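LPXTG cell wall anchor domain-containing protein (Lactobacillus rhamnosus, PDB 7CBS) is the basal pilin SpaB of the sortase-assembled SpaCBA pilus, probably linking the fibre to the cell wall and contributing to adhesion. Local coordinates at residues T69-T74 / Y100-S105; A119-L124 / Y135-T140. One frame throughout, in Å; residues are numbered along the deposited sequence.

Contact 1: T69-T74 / Y100-S105; sequences TVYDVT and YQPASS
The irregular segment 100-105 passes the end of strand 67-72 without pairing with it: V73 and P102 approach to 7.2 Å between CA atoms, and Y100 and P102 turn their side chains toward V73 and Y71. P102 and Y71 form a CH-pi contact: P102 CG lies over one face of the Y71 ring, 4.3 Å from its centroid and displaced toward the rim, while P102 CB sits 4.0 Å from Y71 CD2. With its CG anti to the carbonyl carbon (chi1 -54°), Y71 swings its ring out toward the loop. On the other flank V73 CG1 touches the phenol end of Y100, 3.8 Å from Y100 OH and 3.9 Å from Y100 CE2, obliquely to the ring. P102 N lies over one face of that same ring, so the loop folds back on its own tyrosine. Polar links gather at the phenol: Y100 OH bonds to D76 of helix 74-84, and a water donates to both Y100 OH and, at 3.0 Å, D72 O. As the strand ends, D72 OD1 accepts from T74 N at 3.1 Å, an Asx turn, and also from T74 OG1. The amide reaches OD1 from above the carboxylate plane, the hydroxyl nearly in line with its C-O bond. V73 is the N-cap residue of helix 74-84, and L95 of helix 88-95 touches both V73 and Y100. Direct contact is therefore apolar and small, 158 Å² in all, while water and D76 join the loop between helix 88-95 and strand 107-112 to the strand end and helix start.

Contact 2: A119-L124 / Y135-T140; sequences AYFGDL and YLFKET. With MG (magnesium ion), chain I.
Y135 OH, which lies 3.9 Å from L124 C, is held by two groups of the facing strand: it bonds to P125 O and more weakly to Q128 NE2. This ties the phenol end to the strand that its ring packs against. L124 meets the ring over one face, with L124 CD2 4.1 Å from Y135 CE1, toward the rim. The other branch of the leucine turns to a different ring: L124 CD1 meets F137 CZ at 3.8 Å, near the plane of the phenylalanine and at its edge. L124 chi2 of 179° extends CD1 away from the backbone, so the two methyls of the leucine each meet a different ring. F137 in turn presents its edge to the face of F121 in a T-shaped pair, centroids 5.3 Å apart and planes at 62°; F137 CE1 makes the closest approach, to F121 CD2. F121 and L124 both point inward although three residues apart, consistent with the positive phi of D123 (56°), a bulge-like break in the alternation. D123 instead faces outward, where its OD1 binds magnesium at 2.0 Å. Three waters, T28 OG1 and D123 of the second subunit complete six ligands, so the ion bridges two copies of the protein. The two segments run roughly antiparallel with axes 11.6 Å apart, too far for backbone pairing: the hairpin strands 118-128 and 131-141 have diverged here across the core of a curled sheet. Strand 28-34 flanks the first and strand 67-72 the second, and V31, V70 and A109 add their side chains to the buried aromatic layer.

Overall arrangement
Contact 2 is core, its four touching residues all buried near the centre of the chain, whereas contact 1 lies farther out and is only partly buried. They join through the sheet: strands 67-72 and 131-141 are neighbours, with T69 N 2.8 Å from K138 O and a probable hydroxyl-hydroxyl bond between T69 and T140. V70 faces away from the loop of contact 1 and packs on F121, Y135 and F137 of contact 2, while Y71 turns toward the loop. The chemistry follows: contact 2 is aromatic and leucine packing with a metal site on its outer side, contact 1 a proline-tyrosine and valine-tyrosine patch beside a water that joins D72 O to Y100 OH.

Contact 1: T69-T74 / Y100-S105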
loop_
_atom_site.group_PDB
_atom_site.type_symbol
_atom_site.label_atom_id
_atom_site.label_comp_id
_atom_site.label_asym_id
_atom_site.label_seq_id
_atom_site.Cartn_x
_atom_site.Cartn_y
_atom_site.Cartn_z
ATOM N N THR A 69 16.070 5.241 -7.083
ATOM C CA THR A 69 16.205 3.765 -7.180
ATOM C C THR A 69 16.175 3.197 -5.757
ATOM O O THR A 69 16.883 3.754 -4.893
ATOM C CB THR A 69 17.486 3.393 -7.942
ATOM O OG1 THR A 69 17.487 4.099 -9.184
ATOM C CG2 THR A 69 17.631 1.907 -8.202
ATOM N N VAL A 70 15.385 2.144 -5.531
ATOM C CA VAL A 70 15.234 1.467 -4.206
ATOM C C VAL A 70 15.911 0.093 -4.290
ATOM O O VAL A 70 15.654 -0.636 -5.269
ATOM C CB VAL A 70 13.758 1.369 -3.761
ATOM C CG1 VAL A 70 12.885 0.612 -4.757
ATOM C CG2 VAL A 70 13.627 0.763 -2.370
ATOM N N TYR A 71 16.771 -0.219 -3.314
ATOM C CA TYR A 71 17.537 -1.490 -3.204
ATOM C C TYR A 71 17.164 -2.202 -1.903
ATOM O O TYR A 71 16.954 -1.516 -0.893
ATOM C CB TYR A 71 19.046 -1.230 -3.203
ATOM C CG TYR A 71 19.566 -0.414 -4.358
ATOM C CD1 TYR A 71 19.507 0.970 -4.337
ATOM C CD2 TYR A 71 20.140 -1.022 -5.461
ATOM C CE1 TYR A 71 19.987 1.728 -5.394
ATOM C CE2 TYR A 71 20.639 -0.278 -6.517
ATOM C CZ TYR A 71 20.557 1.103 -6.488
ATOM O OH TYR A 71 21.035 1.846 -7.528
ATOM N N ASP A 72 17.107 -3.535 -1.941
ATOM C CA ASP A 72 16.984 -4.424 -0.753
ATOM C C ASP A 72 18.368 -4.569 -0.117
ATOM O O ASP A 72 19.244 -5.152 -0.779
ATOM C CB ASP A 72 16.376 -5.774 -1.150
ATOM C CG ASP A 72 16.403 -6.831 -0.055
ATOM O OD1 ASP A 72 16.368 -6.455 1.140
ATOM O OD2 ASP A 72 16.463 -8.031 -0.406
ATOM N N VAL A 73 18.558 -4.054 1.104
ATOM C CA VAL A 73 19.851 -4.131 1.856
ATOM C C VAL A 73 19.655 -4.927 3.155
ATOM O O VAL A 73 20.504 -4.792 4.057
ATOM C CB VAL A 73 20.428 -2.725 2.137
ATOM C CG1 VAL A 73 20.584 -1.915 0.861
ATOM C CG2 VAL A 73 19.607 -1.942 3.161
ATOM N N THR A 74 18.610 -5.759 3.227
ATOM C CA THR A 74 18.156 -6.472 4.456
ATOM C C THR A 74 19.291 -7.314 5.057
ATOM O O THR A 74 19.562 -7.154 6.267
ATOM C CB THR A 74 16.942 -7.367 4.179
ATOM O OG1 THR A 74 15.897 -6.559 3.633
ATOM C CG2 THR A 74 16.441 -8.065 5.426
ATOM N N TYR A 100 29.359 2.062 -0.224
ATOM C CA TYR A 100 28.545 0.818 -0.263
ATOM C C TYR A 100 28.001 0.589 -1.677
ATOM O O TYR A 100 27.195 1.423 -2.140
ATOM C CB TYR A 100 27.396 0.880 0.748
ATOM C CG TYR A 100 26.489 -0.327 0.724
ATOM C CD1 TYR A 100 26.931 -1.565 1.164
ATOM C CD2 TYR A 100 25.189 -0.234 0.259
ATOM C CE1 TYR A 100 26.105 -2.679 1.137
ATOM C CE2 TYR A 100 24.352 -1.337 0.224
ATOM C CZ TYR A 100 24.812 -2.566 0.655
ATOM O OH TYR A 100 23.981 -3.650 0.631
ATOM N N GLN A 101 28.437 -0.494 -2.327
ATOM C CA GLN A 101 27.939 -0.934 -3.663
ATOM C C GLN A 101 26.995 -2.112 -3.453
ATOM O O GLN A 101 27.455 -3.223 -3.218
ATOM C CB GLN A 101 29.089 -1.296 -4.611
ATOM C CG GLN A 101 28.653 -1.461 -6.065
ATOM C CD GLN A 101 27.819 -0.314 -6.593
ATOM O OE1 GLN A 101 28.091 0.858 -6.338
ATOM N NE2 GLN A 101 26.783 -0.645 -7.348
ATOM N N PRO A 102 25.655 -1.912 -3.519
ATOM C CA PRO A 102 24.709 -3.010 -3.294
ATOM C C PRO A 102 24.864 -4.118 -4.362
ATOM O O PRO A 102 25.291 -3.824 -5.484
ATOM C CB PRO A 102 23.327 -2.347 -3.436
ATOM C CG PRO A 102 23.582 -0.849 -3.323
ATOM C CD PRO A 102 24.988 -0.631 -3.831
ATOM N N ALA A 103 24.534 -5.361 -4.005
ATOM C CA ALA A 103 24.420 -6.503 -4.947
ATOM C C ALA A 103 23.507 -6.091 -6.107
ATOM O O ALA A 103 22.431 -5.544 -5.829
ATOM C CB ALA A 103 23.893 -7.723 -4.234
ATOM N N SER A 104 23.922 -6.329 -7.357
ATOM C CA SER A 104 23.193 -5.923 -8.592
ATOM C C SER A 104 21.771 -6.506 -8.602
ATOM O O SER A 104 20.889 -5.889 -9.228
ATOM C CB SER A 104 23.957 -6.326 -9.826
ATOM O OG SER A 104 25.270 -5.787 -9.798
ATOM N N SER A 105 21.564 -7.644 -7.930
ATOM C CA SER A 105 20.278 -8.393 -7.864
ATOM C C SER A 105 19.386 -7.866 -6.731
ATOM O O SER A 105 18.298 -8.435 -6.529
ATOM C CB SER A 105 20.529 -9.872 -7.711
ATOM O OG SER A 105 19.730 -10.624 -8.613
HETATM O O HOH W 1 22.159 -4.506 -0.894
#

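Contact 2: A119-L124 / Y135-T140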
loop_
_atom_site.group_PDB
_atom_site.type_symbol
_atom_site.label_atom_id
_atom_site.label_comp_id
_atom_site.label_asym_id
_atom_site.label_seq_id
_atom_site.Cartn_x
_atom_site.Cartn_y
_atom_site.Cartn_z
ATOM N N ALA A 119 7.934 10.389 -5.762
ATOM C CA ALA A 119 8.396 9.105 -6.336
ATOM C C ALA A 119 7.716 7.964 -5.573
ATOM O O ALA A 119 8.098 7.728 -4.407
ATOM C CB ALA A 119 9.899 9.013 -6.256
ATOM N N TYR A 120 6.743 7.302 -6.208
ATOM C CA TYR A 120 5.846 6.293 -5.586
ATOM C C TYR A 120 6.457 4.896 -5.740
ATOM O O TYR A 120 6.716 4.470 -6.883
ATOM C CB TYR A 120 4.450 6.366 -6.210
ATOM C CG TYR A 120 3.490 5.317 -5.711
ATOM C CD1 TYR A 120 3.470 4.044 -6.265
ATOM C CD2 TYR A 120 2.601 5.589 -4.681
ATOM C CE1 TYR A 120 2.602 3.069 -5.805
ATOM C CE2 TYR A 120 1.725 4.624 -4.203
ATOM C CZ TYR A 120 1.720 3.362 -4.778
ATOM O OH TYR A 120 0.856 2.403 -4.335
ATOM N N PHE A 121 6.669 4.210 -4.612
ATOM C CA PHE A 121 7.126 2.798 -4.532
ATOM C C PHE A 121 6.060 1.974 -3.807
ATOM O O PHE A 121 6.082 1.931 -2.560
ATOM C CB PHE A 121 8.470 2.701 -3.808
ATOM C CG PHE A 121 9.609 3.422 -4.482
ATOM C CD1 PHE A 121 10.347 2.806 -5.479
ATOM C CD2 PHE A 121 9.951 4.713 -4.109
ATOM C CE1 PHE A 121 11.409 3.458 -6.080
ATOM C CE2 PHE A 121 11.013 5.366 -4.715
ATOM C CZ PHE A 121 11.736 4.740 -5.702
ATOM N N GLY A 122 5.154 1.360 -4.571
ATOM C CA GLY A 122 4.021 0.579 -4.046
ATOM C C GLY A 122 4.402 -0.870 -3.807
ATOM O O GLY A 122 5.253 -1.388 -4.558
ATOM N N ASP A 123 3.799 -1.486 -2.786
ATOM C CA ASP A 123 3.943 -2.926 -2.446
ATOM C C ASP A 123 5.421 -3.292 -2.245
ATOM O O ASP A 123 5.864 -4.305 -2.824
ATOM C CB ASP A 123 3.254 -3.789 -3.506
ATOM C CG ASP A 123 1.766 -3.508 -3.602
ATOM O OD1 ASP A 123 1.169 -3.184 -2.549
ATOM O OD2 ASP A 123 1.218 -3.598 -4.726
ATOM N N LEU A 124 6.149 -2.511 -1.445
ATOM C CA LEU A 124 7.468 -2.925 -0.882
ATOM C C LEU A 124 7.195 -3.927 0.233
ATOM O O LEU A 124 6.488 -3.595 1.182
ATOM C CB LEU A 124 8.228 -1.704 -0.356
ATOM C CG LEU A 124 8.891 -0.819 -1.415
ATOM C CD1 LEU A 124 9.589 0.366 -0.768
ATOM C CD2 LEU A 124 9.880 -1.613 -2.255
ATOM N N TYR A 135 15.524 -1.060 3.190
ATOM C CA TYR A 135 15.607 -0.519 1.809
ATOM C C TYR A 135 16.534 0.700 1.798
ATOM O O TYR A 135 16.484 1.501 2.756
ATOM C CB TYR A 135 14.201 -0.208 1.289
ATOM C CG TYR A 135 13.312 -1.422 1.193
ATOM C CD1 TYR A 135 13.493 -2.358 0.187
ATOM C CD2 TYR A 135 12.311 -1.657 2.120
ATOM C CE1 TYR A 135 12.714 -3.501 0.110
ATOM C CE2 TYR A 135 11.515 -2.789 2.054
ATOM C CZ TYR A 135 11.716 -3.711 1.044
ATOM O OH TYR A 135 10.934 -4.824 0.955
ATOM N N LEU A 136 17.381 0.789 0.767
ATOM C CA LEU A 136 18.255 1.951 0.455
ATOM C C LEU A 136 17.626 2.732 -0.704
ATOM O O LEU A 136 17.339 2.109 -1.741
ATOM C CB LEU A 136 19.650 1.440 0.079
ATOM C CG LEU A 136 20.585 2.464 -0.558
ATOM C CD1 LEU A 136 20.849 3.618 0.394
ATOM C CD2 LEU A 136 21.884 1.802 -0.985
ATOM N N PHE A 137 17.434 4.043 -0.532
ATOM C CA PHE A 137 16.805 4.952 -1.525
ATOM C C PHE A 137 17.850 5.962 -2.014
ATOM O O PHE A 137 18.201 6.869 -1.239
ATOM C CB PHE A 137 15.588 5.646 -0.908
ATOM C CG PHE A 137 14.400 4.745 -0.681
ATOM C CD1 PHE A 137 13.528 4.449 -1.718
ATOM C CD2 PHE A 137 14.146 4.199 0.565
ATOM C CE1 PHE A 137 12.432 3.625 -1.510
ATOM C CE2 PHE A 137 13.053 3.369 0.770
ATOM C CZ PHE A 137 12.199 3.083 -0.267
ATOM N N LYS A 138 18.320 5.803 -3.256
ATOM C CA LYS A 138 19.350 6.665 -3.897
ATOM C C LYS A 138 18.725 7.459 -5.049
ATOM O O LYS A 138 17.838 6.910 -5.727
ATOM C CB LYS A 138 20.507 5.827 -4.453
ATOM C CG LYS A 138 21.213 4.923 -3.454
ATOM C CD LYS A 138 22.317 4.097 -4.092
ATOM C CE LYS A 138 23.436 4.919 -4.695
ATOM N NZ LYS A 138 24.510 4.050 -5.234
ATOM N N GLU A 139 19.188 8.697 -5.245
ATOM C CA GLU A 139 18.939 9.515 -6.461
ATOM C C GLU A 139 20.017 9.154 -7.491
ATOM O O GLU A 139 21.187 9.514 -7.258
ATOM C CB GLU A 139 18.966 11.009 -6.123
ATOM C CG GLU A 139 18.777 11.908 -7.334
ATOM C CD GLU A 139 18.903 13.396 -7.043
ATOM O OE1 GLU A 139 18.298 13.862 -6.060
ATOM O OE2 GLU A 139 19.614 14.086 -7.802
ATOM N N THR A 140 19.635 8.464 -8.571
ATOM C CA THR A 140 20.558 7.872 -9.580
ATOM C C THR A 140 20.538 8.682 -10.882
ATOM O O THR A 140 21.366 8.377 -11.758
ATOM C CB THR A 140 20.208 6.401 -9.838
ATOM O OG1 THR A 140 18.819 6.339 -10.159
ATOM C CG2 THR A 140 20.508 5.509 -8.651
HETATM MG MG MG I . 0.805 -3.363 -0.624
HETATM O O HOH W 2 -0.365 -3.113 1.139
HETATM O O HOH W 3 1.532 -1.531 0.142
HETATM O O HOH W 4 -0.866 -2.119 -1.116
#